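Local coordinates for protein superoxide dismutase (Candida albicans, PDB 4GUN) that probably protects the cell from superoxide by using a bound manganese ion to turn it into hydrogen peroxide and molecular oxygen, at residues A[8-13]-A[32-37]; A[13-18]-A[85-90]; A[46-51]-A[68-73]; A[165-170]-A[193-198]. The protein carries 2 engineered substitutions. All coordinates share one frame; numbering follows the deposited sequence.

From the N terminus, the extended segment 8-13 runs back along helix 26-56 and closes contact 1 on its turn 32-37. The same segment leads into 13-18, which reaches across to 85-90 in contact 2. The two contacts share Ile13, and their segments alternate along the chain, so they cross. Within the long loop that contact 2 closes lies contact 3, which pairs helix 26-56 with helix 60-85 toward the far end of the hairpin. Contact 4 follows in series in the C-terminal domain, where strand 163-170 meets the start of helix 197-205. His32 of contact 1 and Asp170 of contact 4 join the two domains at one manganese ion.

Contact 1 of 4, residues A[8-13]-A[32-37]; sequences ISLPKI and HINKHH. With MN (manganese (II) ion), chain Q.
Leu10 sets its methyl CD1 over one face of the His37 imidazole, 3.6 Å above the plane and shifted toward the rim. The line from CD1 to the ring centroid, 3.9 Å long, leans 22° from the normal, a CH-pi contact. The ring is brought out to the leucine because His37 has its CG anti to the backbone N (chi1 -167°). CD1 also lies 3.6 Å from Ile33 O, while the other branch, CD2, packs against the amide oxygen of Asn34, whose side chain crosses it at about a right angle and whose ND2 is hydrogen-bonded to Asp30 OD1. Pro11 comes at the imidazole obliquely, its CD 3.4 Å from His37 CE1; the rigid pyrrolidine is a compact apolar partner for a ring. Further along, Ile13 and Ile33 reach toward each other tip to tip, with Ile13 CG1 3.9 Å from Ile33 CD1, and branched aliphatics suit this meeting of a loop and a helix.

No hydrogen bond joins the segments. Within the helix, His37 N bonds to His32 O at 3.0 Å, a wider pi-type turn that puts both histidines at its ends. His32 makes no contact with 8-13; it binds manganese through NE2 at 2.2 Å. The two nitrogens of His37 are satisfied by Trp84 NE1, at ND1, and by His77 ND1, at NE2. The leucine methyl takes one face, the proline comes in obliquely, and hydrogen bonds take the nitrogens, which should fix the ring's rotation close to the metal ligand His80. The loop therefore packs by dispersion and shape, one turn from the metal-binding histidine.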
loop_
_atom_site.group_PDB
_atom_site.type_symbol
_atom_site.label_atom_id
_atom_site.label_comp_id
_atom_site.label_asym_id
_atom_site.label_seq_id
_atom_site.Cartn_x
_atom_site.Cartn_y
_atom_site.Cartn_z
ATOM N N ILE A 8 26.370 -7.483 -4.873
ATOM C CA ILE A 8 26.197 -8.145 -3.579
ATOM C C ILE A 8 26.397 -9.658 -3.771
ATOM O O ILE A 8 26.275 -10.172 -4.891
ATOM C CB ILE A 8 24.850 -7.814 -2.865
ATOM C CG1 ILE A 8 23.627 -8.340 -3.649
ATOM C CG2 ILE A 8 24.750 -6.301 -2.552
ATOM C CD1 ILE A 8 22.363 -8.460 -2.886
ATOM N N SER A 9 26.698 -10.369 -2.679
ATOM C CA SER A 9 26.905 -11.810 -2.749
ATOM C C SER A 9 26.231 -12.509 -1.593
ATOM O O SER A 9 25.853 -11.865 -0.611
ATOM C CB SER A 9 28.394 -12.138 -2.849
ATOM O OG SER A 9 29.109 -11.701 -1.709
ATOM N N LEU A 10 26.021 -13.814 -1.726
ATOM C CA LEU A 10 25.394 -14.605 -0.679
ATOM C C LEU A 10 26.336 -14.639 0.530
ATOM O O LEU A 10 27.496 -14.991 0.346
ATOM C CB LEU A 10 25.122 -16.032 -1.191
ATOM C CG LEU A 10 24.311 -16.956 -0.278
ATOM C CD1 LEU A 10 22.861 -16.558 -0.266
ATOM C CD2 LEU A 10 24.431 -18.412 -0.746
ATOM N N PRO A 11 25.892 -14.251 1.756
ATOM C CA PRO A 11 26.810 -14.297 2.910
ATOM C C PRO A 11 27.107 -15.733 3.352
ATOM O O PRO A 11 26.348 -16.660 3.044
ATOM C CB PRO A 11 26.044 -13.537 3.997
ATOM C CG PRO A 11 24.597 -13.820 3.684
ATOM C CD PRO A 11 24.544 -13.801 2.165
ATOM N N LYS A 12 28.228 -15.911 4.064
ATOM C CA LYS A 12 28.638 -17.198 4.617
ATOM C C LYS A 12 27.810 -17.411 5.882
ATOM O O LYS A 12 27.622 -16.456 6.643
ATOM C CB LYS A 12 30.143 -17.165 4.947
ATOM N N ILE A 13 27.275 -18.627 6.088
ATOM C CA ILE A 13 26.415 -18.953 7.250
ATOM C C ILE A 13 27.238 -19.591 8.379
ATOM O O ILE A 13 27.878 -20.606 8.148
ATOM C CB ILE A 13 25.205 -19.842 6.833
ATOM C CG1 ILE A 13 24.530 -19.369 5.516
ATOM C CG2 ILE A 13 24.204 -20.024 7.974
ATOM C CD1 ILE A 13 23.818 -18.007 5.533
ATOM N N HIS A 32 15.898 -22.259 1.700
ATOM C CA HIS A 32 15.829 -20.880 2.191
ATOM C C HIS A 32 17.046 -20.059 1.828
ATOM O O HIS A 32 16.900 -18.984 1.256
ATOM C CB HIS A 32 15.518 -20.833 3.698
ATOM C CG HIS A 32 14.755 -19.603 4.122
ATOM N ND1 HIS A 32 14.426 -19.391 5.439
ATOM C CD2 HIS A 32 14.325 -18.548 3.393
ATOM C CE1 HIS A 32 13.791 -18.233 5.471
ATOM N NE2 HIS A 32 13.716 -17.682 4.266
ATOM N N ILE A 33 18.240 -20.602 2.073
ATOM C CA ILE A 33 19.505 -19.930 1.789
ATOM C C ILE A 33 19.907 -20.029 0.309
ATOM O O ILE A 33 20.176 -19.001 -0.331
ATOM C CB ILE A 33 20.635 -20.460 2.738
ATOM C CG1 ILE A 33 20.266 -20.285 4.240
ATOM C CG2 ILE A 33 22.007 -19.805 2.404
ATOM C CD1 ILE A 33 21.074 -21.076 5.236
ATOM N N ASN A 34 19.986 -21.281 -0.217
ATOM C CA ASN A 34 20.476 -21.593 -1.563
ATOM C C ASN A 34 19.529 -21.382 -2.744
ATOM O O ASN A 34 19.985 -21.333 -3.895
ATOM C CB ASN A 34 21.223 -22.933 -1.577
ATOM C CG ASN A 34 22.370 -22.891 -0.595
ATOM O OD1 ASN A 34 23.187 -21.965 -0.604
ATOM N ND2 ASN A 34 22.386 -23.800 0.350
ATOM N N LYS A 35 18.240 -21.203 -2.472
ATOM C CA LYS A 35 17.311 -20.866 -3.557
ATOM C C LYS A 35 16.717 -19.464 -3.316
ATOM O O LYS A 35 16.913 -18.590 -4.157
ATOM C CB LYS A 35 16.214 -21.937 -3.758
ATOM C CG LYS A 35 16.731 -23.368 -4.001
ATOM C CD LYS A 35 17.266 -23.544 -5.425
ATOM C CE LYS A 35 17.917 -24.882 -5.662
ATOM N NZ LYS A 35 18.445 -24.997 -7.051
ATOM N N HIS A 36 16.039 -19.238 -2.152
ATOM C CA HIS A 36 15.407 -17.955 -1.823
ATOM C C HIS A 36 16.340 -16.766 -1.680
ATOM O O HIS A 36 16.113 -15.741 -2.338
ATOM C CB HIS A 36 14.379 -18.057 -0.666
ATOM C CG HIS A 36 13.237 -18.981 -0.959
ATOM N ND1 HIS A 36 12.102 -18.543 -1.635
ATOM C CD2 HIS A 36 13.102 -20.301 -0.692
ATOM C CE1 HIS A 36 11.306 -19.597 -1.720
ATOM N NE2 HIS A 36 11.865 -20.680 -1.165
ATOM N N HIS A 37 17.340 -16.856 -0.796
ATOM C CA HIS A 37 18.291 -15.750 -0.617
ATOM C C HIS A 37 19.077 -15.540 -1.914
ATOM O O HIS A 37 19.205 -14.408 -2.354
ATOM C CB HIS A 37 19.224 -15.978 0.602
ATOM C CG HIS A 37 20.016 -14.776 1.034
ATOM N ND1 HIS A 37 20.519 -14.680 2.319
ATOM C CD2 HIS A 37 20.390 -13.670 0.339
ATOM C CE1 HIS A 37 21.157 -13.524 2.370
ATOM N NE2 HIS A 37 21.115 -12.888 1.194
HETATM MN MN MN Q . 12.538 -15.979 3.662
HETATM O O HOH W 1 11.297 -14.231 3.396
#

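Contact 2 of 4, residues A[13-18]-A[85-90]; sequences IDWALD and KNLAPV
The carboxylate of Asp14 and the ammonium of Lys85 form a salt bridge in which Lys85 NZ gives a weak hydrogen bond to Asp14 OD2 at 3.3 Å. Lysine suits the place by its length: its CB sets out away from 13-18, and a bend at chi2 (-80°) swings the chain back so that it crosses the aspartate obliquely. Both residues lie at the surface, where solvent probably tempers the attraction.

Trp15 carries the apolar part. Its chi1 of 37° puts CG between the backbone N and the carbonyl carbon, and the side chain crosses Leu87 and Pro89 at a slant. Trp15 CB meets Pro89 CD at 3.7 Å, and Trp15 CZ2 lies 4.1 Å from Leu87 CB. Ile13 CG2 sits over the centre of one indole face, 3.4 Å above the plane, so a residue of its own segment also steadies the ring. The indole donor, NE1, is satisfied by Trp84 O, near the end of helix 60-85; Leu87 O is also close to NE1, at 3.1 Å.

Asn86 is the first residue to leave the helical path of helix 60-85. Its OD1 accepts from Ala168 N of strand 163-170 and from Arg203 of helix 197-205, while backbone hydrogen bonds pair Asn86 with Asn196 and Ala88 with Val194. The contact thus binds the N-terminal loop before helix 26-56 to a linker that leads from helix 60-85 into the C-terminal domain.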
loop_
_atom_site.group_PDB
_atom_site.type_symbol
_atom_site.label_atom_id
_atom_site.label_comp_id
_atom_site.label_asym_id
_atom_site.label_seq_id
_atom_site.Cartn_x
_atom_site.Cartn_y
_atom_site.Cartn_z
ATOM N N ILE A 13 27.275 -18.627 6.088
ATOM C CA ILE A 13 26.415 -18.953 7.250
ATOM C C ILE A 13 27.238 -19.591 8.379
ATOM O O ILE A 13 27.878 -20.606 8.148
ATOM C CB ILE A 13 25.205 -19.842 6.833
ATOM C CG1 ILE A 13 24.530 -19.369 5.516
ATOM C CG2 ILE A 13 24.204 -20.024 7.974
ATOM C CD1 ILE A 13 23.818 -18.007 5.533
ATOM N N ASP A 14 27.167 -19.027 9.603
ATOM C CA ASP A 14 27.929 -19.453 10.793
ATOM C C ASP A 14 27.417 -20.736 11.494
ATOM O O ASP A 14 27.787 -21.009 12.642
ATOM C CB ASP A 14 28.056 -18.291 11.806
ATOM C CG ASP A 14 28.355 -16.920 11.208
ATOM O OD1 ASP A 14 29.181 -16.846 10.256
ATOM O OD2 ASP A 14 27.803 -15.917 11.719
ATOM N N TRP A 15 26.579 -21.513 10.811
ATOM C CA TRP A 15 26.046 -22.769 11.334
ATOM C C TRP A 15 25.741 -23.744 10.210
ATOM O O TRP A 15 25.525 -23.325 9.070
ATOM C CB TRP A 15 24.820 -22.555 12.249
ATOM C CG TRP A 15 23.885 -21.464 11.822
ATOM C CD1 TRP A 15 23.855 -20.185 12.294
ATOM C CD2 TRP A 15 22.794 -21.573 10.890
ATOM N NE1 TRP A 15 22.836 -19.481 11.697
ATOM C CE2 TRP A 15 22.167 -20.307 10.829
ATOM C CE3 TRP A 15 22.305 -22.613 10.071
ATOM C CZ2 TRP A 15 21.089 -20.042 9.972
ATOM C CZ3 TRP A 15 21.215 -22.359 9.243
ATOM C CH2 TRP A 15 20.622 -21.086 9.200
ATOM N N ALA A 16 25.730 -25.046 10.536
ATOM C CA ALA A 16 25.428 -26.125 9.584
ATOM C C ALA A 16 23.926 -26.099 9.262
ATOM O O ALA A 16 23.125 -25.674 10.098
ATOM C CB ALA A 16 25.827 -27.466 10.181
ATOM N N LEU A 17 23.535 -26.542 8.051
ATOM C CA LEU A 17 22.126 -26.499 7.635
ATOM C C LEU A 17 21.148 -27.266 8.547
ATOM O O LEU A 17 19.982 -26.868 8.715
ATOM C CB LEU A 17 21.995 -26.966 6.185
ATOM C CG LEU A 17 22.644 -26.099 5.129
ATOM C CD1 LEU A 17 22.821 -26.880 3.831
ATOM C CD2 LEU A 17 21.826 -24.818 4.882
ATOM N N ASP A 18 21.631 -28.338 9.155
ATOM C CA ASP A 18 20.805 -29.172 10.027
ATOM C C ASP A 18 20.922 -28.811 11.533
ATOM O O ASP A 18 20.294 -29.456 12.368
ATOM C CB ASP A 18 21.176 -30.651 9.790
ATOM C CG ASP A 18 22.583 -31.040 10.246
ATOM O OD1 ASP A 18 22.884 -32.249 10.259
ATOM O OD2 ASP A 18 23.394 -30.126 10.549
ATOM N N LYS A 85 22.089 -14.240 10.862
ATOM C CA LYS A 85 22.917 -13.717 11.947
ATOM C C LYS A 85 22.237 -13.746 13.290
ATOM O O LYS A 85 22.944 -13.827 14.300
ATOM C CB LYS A 85 23.513 -12.339 11.612
ATOM C CG LYS A 85 24.680 -12.384 10.622
ATOM C CD LYS A 85 25.985 -12.768 11.289
ATOM C CE LYS A 85 27.200 -12.529 10.427
ATOM N NZ LYS A 85 28.454 -12.712 11.208
ATOM N N ASN A 86 20.879 -13.705 13.335
ATOM C CA ASN A 86 20.163 -13.825 14.614
ATOM C C ASN A 86 19.591 -15.214 14.885
ATOM O O ASN A 86 18.691 -15.382 15.706
ATOM C CB ASN A 86 19.213 -12.649 14.963
ATOM C CG ASN A 86 18.004 -12.452 14.088
ATOM O OD1 ASN A 86 17.754 -11.349 13.624
ATOM N ND2 ASN A 86 17.172 -13.477 13.915
ATOM N N LEU A 87 20.165 -16.223 14.216
ATOM C CA LEU A 87 19.828 -17.622 14.422
ATOM C C LEU A 87 21.113 -18.314 14.831
ATOM O O LEU A 87 22.179 -17.966 14.331
ATOM C CB LEU A 87 19.260 -18.274 13.143
ATOM C CG LEU A 87 17.822 -17.882 12.723
ATOM C CD1 LEU A 87 17.497 -18.440 11.355
ATOM C CD2 LEU A 87 16.775 -18.352 13.744
ATOM N N ALA A 88 21.029 -19.267 15.743
ATOM C CA ALA A 88 22.215 -19.991 16.219
ATOM C C ALA A 88 21.806 -21.343 16.778
ATOM O O ALA A 88 20.773 -21.430 17.456
ATOM C CB ALA A 88 22.929 -19.192 17.311
ATOM N N PRO A 89 22.619 -22.402 16.567
ATOM C CA PRO A 89 22.301 -23.697 17.200
ATOM C C PRO A 89 22.246 -23.567 18.724
ATOM O O PRO A 89 22.859 -22.647 19.291
ATOM C CB PRO A 89 23.471 -24.602 16.799
ATOM C CG PRO A 89 24.221 -23.887 15.742
ATOM C CD PRO A 89 23.894 -22.445 15.814
ATOM N N VAL A 90 21.502 -24.466 19.394
ATOM C CA VAL A 90 21.391 -24.463 20.857
ATOM C C VAL A 90 22.806 -24.524 21.488
ATOM O O VAL A 90 23.123 -23.702 22.354
ATOM C CB VAL A 90 20.397 -25.543 21.388
ATOM C CG1 VAL A 90 20.469 -25.680 22.911
ATOM C CG2 VAL A 90 18.963 -25.220 20.956
#

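Contact 3 of 4, residues A[46-51]-A[68-73]; sequences AAIDAL and QNIKFH
Ile70 reaches the opposite helix because CG1 stands anti to its carbonyl carbon (chi1 -70°) and the chain then continues straight, carrying CD1 out to Leu51. Leu51 answers with CG anti to the backbone N (chi1 -165°), which turns its branch point toward that methyl: Leu51 CG and Ile70 CD1 are 3.6 Å apart, and the two side chains cross at about a right angle. Ile48 brings its terminal CD1 to 4.1 Å from Ile70 CG1, again nearly perpendicular. Ile70 is thus embraced by three residues on one side of helix 26-56, the third being Ala47, whose CB lies 4.0 Å from Ile70 CG1.

These segments belong to the alpha-hairpin of iron/manganese superoxide dismutases. Their directions differ by 155°, nearly antiparallel, and the axes approach to 9.2 Å. A small residue suits this closeness: the backbones come nearest at Ala47 and Ile70, where the alanine methyl also meets Asn69 CB at 4.1 Å. No hydrogen bond crosses the interface, so the contact is made by apolar packing, chiefly of Ile70, Ile48, Leu51 and Ala47.

Some of the same side chains also pack against another chain of the tetramer. Ile48 packs on Val55, Leu51 on Leu51 and Ile70 on Val63, all three partners belonging to a neighbouring subunit. On helix 60-85, Gln68 NE2 bonds to Gln130 OE1 of another subunit.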
loop_
_atom_site.group_PDB
_atom_site.type_symbol
_atom_site.label_atom_id
_atom_site.label_comp_id
_atom_site.label_asym_id
_atom_site.label_seq_id
_atom_site.Cartn_x
_atom_site.Cartn_y
_atom_site.Cartn_z
ATOM N N ALA A 46 20.910 -7.678 -10.939
ATOM C CA ALA A 46 20.285 -7.458 -12.245
ATOM C C ALA A 46 19.522 -6.133 -12.251
ATOM O O ALA A 46 19.641 -5.397 -13.231
ATOM C CB ALA A 46 19.342 -8.605 -12.595
ATOM N N ALA A 47 18.772 -5.815 -11.161
ATOM C CA ALA A 47 18.008 -4.555 -11.020
ATOM C C ALA A 47 18.922 -3.354 -11.057
ATOM O O ALA A 47 18.564 -2.340 -11.663
ATOM C CB ALA A 47 17.202 -4.543 -9.725
ATOM N N ILE A 48 20.096 -3.453 -10.414
ATOM C CA ILE A 48 21.072 -2.359 -10.410
ATOM C C ILE A 48 21.634 -2.116 -11.811
ATOM O O ILE A 48 21.790 -0.961 -12.214
ATOM C CB ILE A 48 22.162 -2.529 -9.308
ATOM C CG1 ILE A 48 21.605 -2.158 -7.911
ATOM C CG2 ILE A 48 23.476 -1.759 -9.617
ATOM C CD1 ILE A 48 20.747 -0.869 -7.795
ATOM N N ASP A 49 21.908 -3.201 -12.548
ATOM C CA ASP A 49 22.424 -3.111 -13.910
ATOM C C ASP A 49 21.370 -2.440 -14.813
ATOM O O ASP A 49 21.709 -1.563 -15.628
ATOM C CB ASP A 49 22.789 -4.510 -14.435
ATOM C CG ASP A 49 23.587 -4.489 -15.725
ATOM O OD1 ASP A 49 23.529 -5.489 -16.471
ATOM O OD2 ASP A 49 24.275 -3.474 -15.985
ATOM N N ALA A 50 20.082 -2.834 -14.636
ATOM C CA ALA A 50 18.969 -2.275 -15.408
ATOM C C ALA A 50 18.780 -0.772 -15.103
ATOM O O ALA A 50 18.526 0.024 -16.015
ATOM C CB ALA A 50 17.694 -3.057 -15.128
ATOM N N LEU A 51 18.952 -0.397 -13.825
ATOM C CA LEU A 51 18.810 0.965 -13.306
ATOM C C LEU A 51 19.833 1.940 -13.904
ATOM O O LEU A 51 19.440 3.023 -14.340
ATOM C CB LEU A 51 18.893 0.945 -11.760
ATOM C CG LEU A 51 18.424 2.186 -10.966
ATOM C CD1 LEU A 51 19.563 3.146 -10.692
ATOM C CD2 LEU A 51 17.175 2.847 -11.576
ATOM N N GLN A 68 10.899 -0.713 -7.786
ATOM C CA GLN A 68 10.201 -1.786 -7.058
ATOM C C GLN A 68 11.090 -3.026 -6.893
ATOM O O GLN A 68 11.094 -3.623 -5.824
ATOM C CB GLN A 68 8.861 -2.153 -7.739
ATOM C CG GLN A 68 7.917 -3.070 -6.913
ATOM C CD GLN A 68 7.784 -2.737 -5.437
ATOM O OE1 GLN A 68 7.586 -1.582 -5.031
ATOM N NE2 GLN A 68 7.856 -3.763 -4.598
ATOM N N ASN A 69 11.875 -3.371 -7.931
ATOM C CA ASN A 69 12.773 -4.532 -7.906
ATOM C C ASN A 69 13.979 -4.292 -7.033
ATOM O O ASN A 69 14.496 -5.236 -6.435
ATOM C CB ASN A 69 13.160 -4.954 -9.324
ATOM C CG ASN A 69 11.965 -5.321 -10.160
ATOM O OD1 ASN A 69 10.947 -5.799 -9.646
ATOM N ND2 ASN A 69 12.035 -5.029 -11.451
ATOM N N ILE A 70 14.388 -3.014 -6.902
ATOM C CA ILE A 70 15.484 -2.609 -6.039
ATOM C C ILE A 70 15.067 -2.800 -4.581
ATOM O O ILE A 70 15.771 -3.467 -3.825
ATOM C CB ILE A 70 15.954 -1.167 -6.373
ATOM C CG1 ILE A 70 16.664 -1.144 -7.760
ATOM C CG2 ILE A 70 16.874 -0.627 -5.263
ATOM C CD1 ILE A 70 16.821 0.284 -8.351
ATOM N N LYS A 71 13.909 -2.233 -4.206
ATOM C CA LYS A 71 13.284 -2.343 -2.884
ATOM C C LYS A 71 13.137 -3.816 -2.479
ATOM O O LYS A 71 13.558 -4.191 -1.389
ATOM C CB LYS A 71 11.898 -1.651 -2.886
ATOM C CG LYS A 71 11.254 -1.512 -1.498
ATOM C CD LYS A 71 9.806 -0.978 -1.536
ATOM C CE LYS A 71 8.782 -2.061 -1.847
ATOM N NZ LYS A 71 7.379 -1.687 -1.479
ATOM N N PHE A 72 12.575 -4.639 -3.382
ATOM C CA PHE A 72 12.282 -6.051 -3.140
ATOM C C PHE A 72 13.503 -6.925 -2.957
ATOM O O PHE A 72 13.613 -7.615 -1.942
ATOM C CB PHE A 72 11.358 -6.613 -4.244
ATOM C CG PHE A 72 10.879 -8.027 -4.013
ATOM C CD1 PHE A 72 9.916 -8.304 -3.049
ATOM C CD2 PHE A 72 11.372 -9.080 -4.782
ATOM C CE1 PHE A 72 9.461 -9.607 -2.845
ATOM C CE2 PHE A 72 10.900 -10.388 -4.594
ATOM C CZ PHE A 72 9.940 -10.640 -3.634
ATOM N N HIS A 73 14.396 -6.933 -3.942
ATOM C CA HIS A 73 15.573 -7.797 -3.864
ATOM C C HIS A 73 16.617 -7.259 -2.895
ATOM O O HIS A 73 17.265 -8.043 -2.212
ATOM C CB HIS A 73 16.129 -8.133 -5.252
ATOM C CG HIS A 73 15.155 -8.806 -6.169
ATOM N ND1 HIS A 73 14.808 -10.149 -6.013
ATOM C CD2 HIS A 73 14.529 -8.321 -7.268
ATOM C CE1 HIS A 73 13.971 -10.418 -6.997
ATOM N NE2 HIS A 73 13.777 -9.350 -7.780
#

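Contact 4 of 4, residues A[165-170]-A[193-198]; sequences PIIAID and NVINWA. With MN (manganese (II) ion), chain Q.
Asn196 OD1 accepts from two backbone amides, Ala198 N at 3.2 Å and Glu199 N, both weakly; the first bond is bent to 127°. Asparagine is a natural N-cap here, since its short side chain folds back onto amides of the first turn of helix 197-205, which have no preceding helical carbonyl to bond. Its own carbonyl oxygen, Asn196 O, lies 4.2 Å from Ile167 CD1 of the strand.

Around this cap the contact is apolar. Ile167 CD1 meets Ile195 CG2 at 3.6 Å, and both methyls lie over the same face of the Trp197 indole, offset toward its rim. The broad indole offers a flat apolar face to these isoleucines of the strand and of its own segment; Ile167 crosses it at about a right angle, with CG1 3.9 Å from CZ3. Ile169 CD1 and Ile195 CD1 are only 3.4 Å apart, tighter than usual packing.

The strand itself carries a classic beta bulge, Ile166 and Ile167 facing Ile137, and ends at Asp170. There OD2 binds manganese at 2.0 Å, and OD1 takes a weak hydrogen bond from water 1, itself a metal ligand. With His32, His80 and His174 this completes the three-histidine, one-aspartate site of the iron/manganese superoxide dismutase family.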
loop_
_atom_site.group_PDB
_atom_site.type_symbol
_atom_site.label_atom_id
_atom_site.label_comp_id
_atom_site.label_asym_id
_atom_site.label_seq_id
_atom_site.Cartn_x
_atom_site.Cartn_y
_atom_site.Cartn_z
ATOM N N PRO A 165 17.502 -2.507 13.227
ATOM C CA PRO A 165 16.889 -3.837 13.413
ATOM C C PRO A 165 17.726 -4.646 14.435
ATOM O O PRO A 165 18.956 -4.686 14.332
ATOM C CB PRO A 165 16.889 -4.434 11.995
ATOM C CG PRO A 165 17.996 -3.728 11.267
ATOM C CD PRO A 165 18.252 -2.409 11.948
ATOM N N ILE A 166 17.078 -5.174 15.483
ATOM C CA ILE A 166 17.759 -5.919 16.567
ATOM C C ILE A 166 17.578 -7.431 16.373
ATOM O O ILE A 166 18.532 -8.205 16.514
ATOM C CB ILE A 166 17.321 -5.420 17.993
ATOM C CG1 ILE A 166 17.428 -3.871 18.165
ATOM C CG2 ILE A 166 18.045 -6.170 19.128
ATOM C CD1 ILE A 166 18.858 -3.249 17.834
ATOM N N ILE A 167 16.335 -7.833 16.069
ATOM C CA ILE A 167 15.935 -9.209 15.777
ATOM C C ILE A 167 15.048 -9.181 14.550
ATOM O O ILE A 167 14.104 -8.388 14.502
ATOM C CB ILE A 167 15.192 -9.870 16.993
ATOM C CG1 ILE A 167 16.152 -10.194 18.169
ATOM C CG2 ILE A 167 14.343 -11.113 16.579
ATOM C CD1 ILE A 167 17.180 -11.361 17.943
ATOM N N ALA A 168 15.325 -10.071 13.567
ATOM C CA ALA A 168 14.485 -10.205 12.379
ATOM C C ALA A 168 13.901 -11.622 12.388
ATOM O O ALA A 168 14.648 -12.599 12.602
ATOM C CB ALA A 168 15.310 -9.978 11.124
ATOM N N ILE A 169 12.565 -11.714 12.275
ATOM C CA ILE A 169 11.793 -12.968 12.200
ATOM C C ILE A 169 11.031 -13.056 10.869
ATOM O O ILE A 169 10.073 -12.314 10.655
ATOM C CB ILE A 169 10.827 -13.217 13.389
ATOM C CG1 ILE A 169 11.530 -13.087 14.774
ATOM C CG2 ILE A 169 10.135 -14.595 13.231
ATOM C CD1 ILE A 169 12.565 -14.157 15.085
ATOM N N ASP A 170 11.419 -14.009 10.028
ATOM C CA ASP A 170 10.787 -14.280 8.740
ATOM C C ASP A 170 9.443 -14.995 8.933
ATOM O O ASP A 170 9.403 -16.102 9.474
ATOM C CB ASP A 170 11.715 -15.144 7.865
ATOM C CG ASP A 170 11.364 -15.150 6.384
ATOM O OD1 ASP A 170 10.343 -14.546 6.007
ATOM O OD2 ASP A 170 12.126 -15.714 5.606
ATOM N N ASN A 193 13.778 -20.764 20.462
ATOM C CA ASN A 193 14.752 -21.754 20.927
ATOM C C ASN A 193 16.093 -21.661 20.143
ATOM O O ASN A 193 17.113 -22.126 20.637
ATOM C CB ASN A 193 14.168 -23.149 20.827
ATOM C CG ASN A 193 12.949 -23.370 21.680
ATOM O OD1 ASN A 193 13.031 -23.469 22.899
ATOM N ND2 ASN A 193 11.780 -23.427 21.061
ATOM N N VAL A 194 16.095 -21.034 18.953
ATOM C CA VAL A 194 17.325 -20.858 18.145
ATOM C C VAL A 194 17.664 -19.402 17.861
ATOM O O VAL A 194 18.495 -19.118 16.991
ATOM C CB VAL A 194 17.418 -21.761 16.869
ATOM C CG1 VAL A 194 17.636 -23.225 17.240
ATOM C CG2 VAL A 194 16.209 -21.579 15.945
ATOM N N ILE A 195 17.033 -18.472 18.598
ATOM C CA ILE A 195 17.315 -17.054 18.414
ATOM C C ILE A 195 18.646 -16.690 19.072
ATOM O O ILE A 195 18.887 -17.037 20.226
ATOM C CB ILE A 195 16.115 -16.154 18.817
ATOM C CG1 ILE A 195 14.961 -16.241 17.769
ATOM C CG2 ILE A 195 16.531 -14.696 19.097
ATOM C CD1 ILE A 195 15.303 -15.846 16.279
ATOM N N ASN A 196 19.520 -16.036 18.311
ATOM C CA ASN A 196 20.834 -15.614 18.790
ATOM C C ASN A 196 20.746 -14.212 19.429
ATOM O O ASN A 196 20.880 -13.198 18.742
ATOM C CB ASN A 196 21.829 -15.635 17.643
ATOM C CG ASN A 196 23.254 -15.330 18.039
ATOM O OD1 ASN A 196 23.584 -15.066 19.194
ATOM N ND2 ASN A 196 24.127 -15.323 17.072
ATOM N N TRP A 197 20.505 -14.174 20.752
ATOM C CA TRP A 197 20.414 -12.937 21.518
ATOM C C TRP A 197 21.763 -12.224 21.700
ATOM O O TRP A 197 21.757 -11.033 22.004
ATOM C CB TRP A 197 19.708 -13.157 22.860
ATOM C CG TRP A 197 18.226 -13.372 22.749
ATOM C CD1 TRP A 197 17.553 -14.548 22.920
ATOM C CD2 TRP A 197 17.229 -12.371 22.496
ATOM N NE1 TRP A 197 16.197 -14.342 22.795
ATOM C CE2 TRP A 197 15.969 -13.011 22.545
ATOM C CE3 TRP A 197 17.273 -10.982 22.274
ATOM C CZ2 TRP A 197 14.765 -12.321 22.318
ATOM C CZ3 TRP A 197 16.083 -10.306 22.038
ATOM C CH2 TRP A 197 14.844 -10.966 22.107
ATOM N N ALA A 198 22.908 -12.924 21.535
ATOM C CA ALA A 198 24.227 -12.285 21.635
ATOM C C ALA A 198 24.410 -11.336 20.436
ATOM O O ALA A 198 25.005 -10.263 20.585
ATOM C CB ALA A 198 25.333 -13.327 21.665
HETATM MN MN MN Q . 12.538 -15.979 3.662
HETATM O O HOH W 1 11.297 -14.231 3.396
#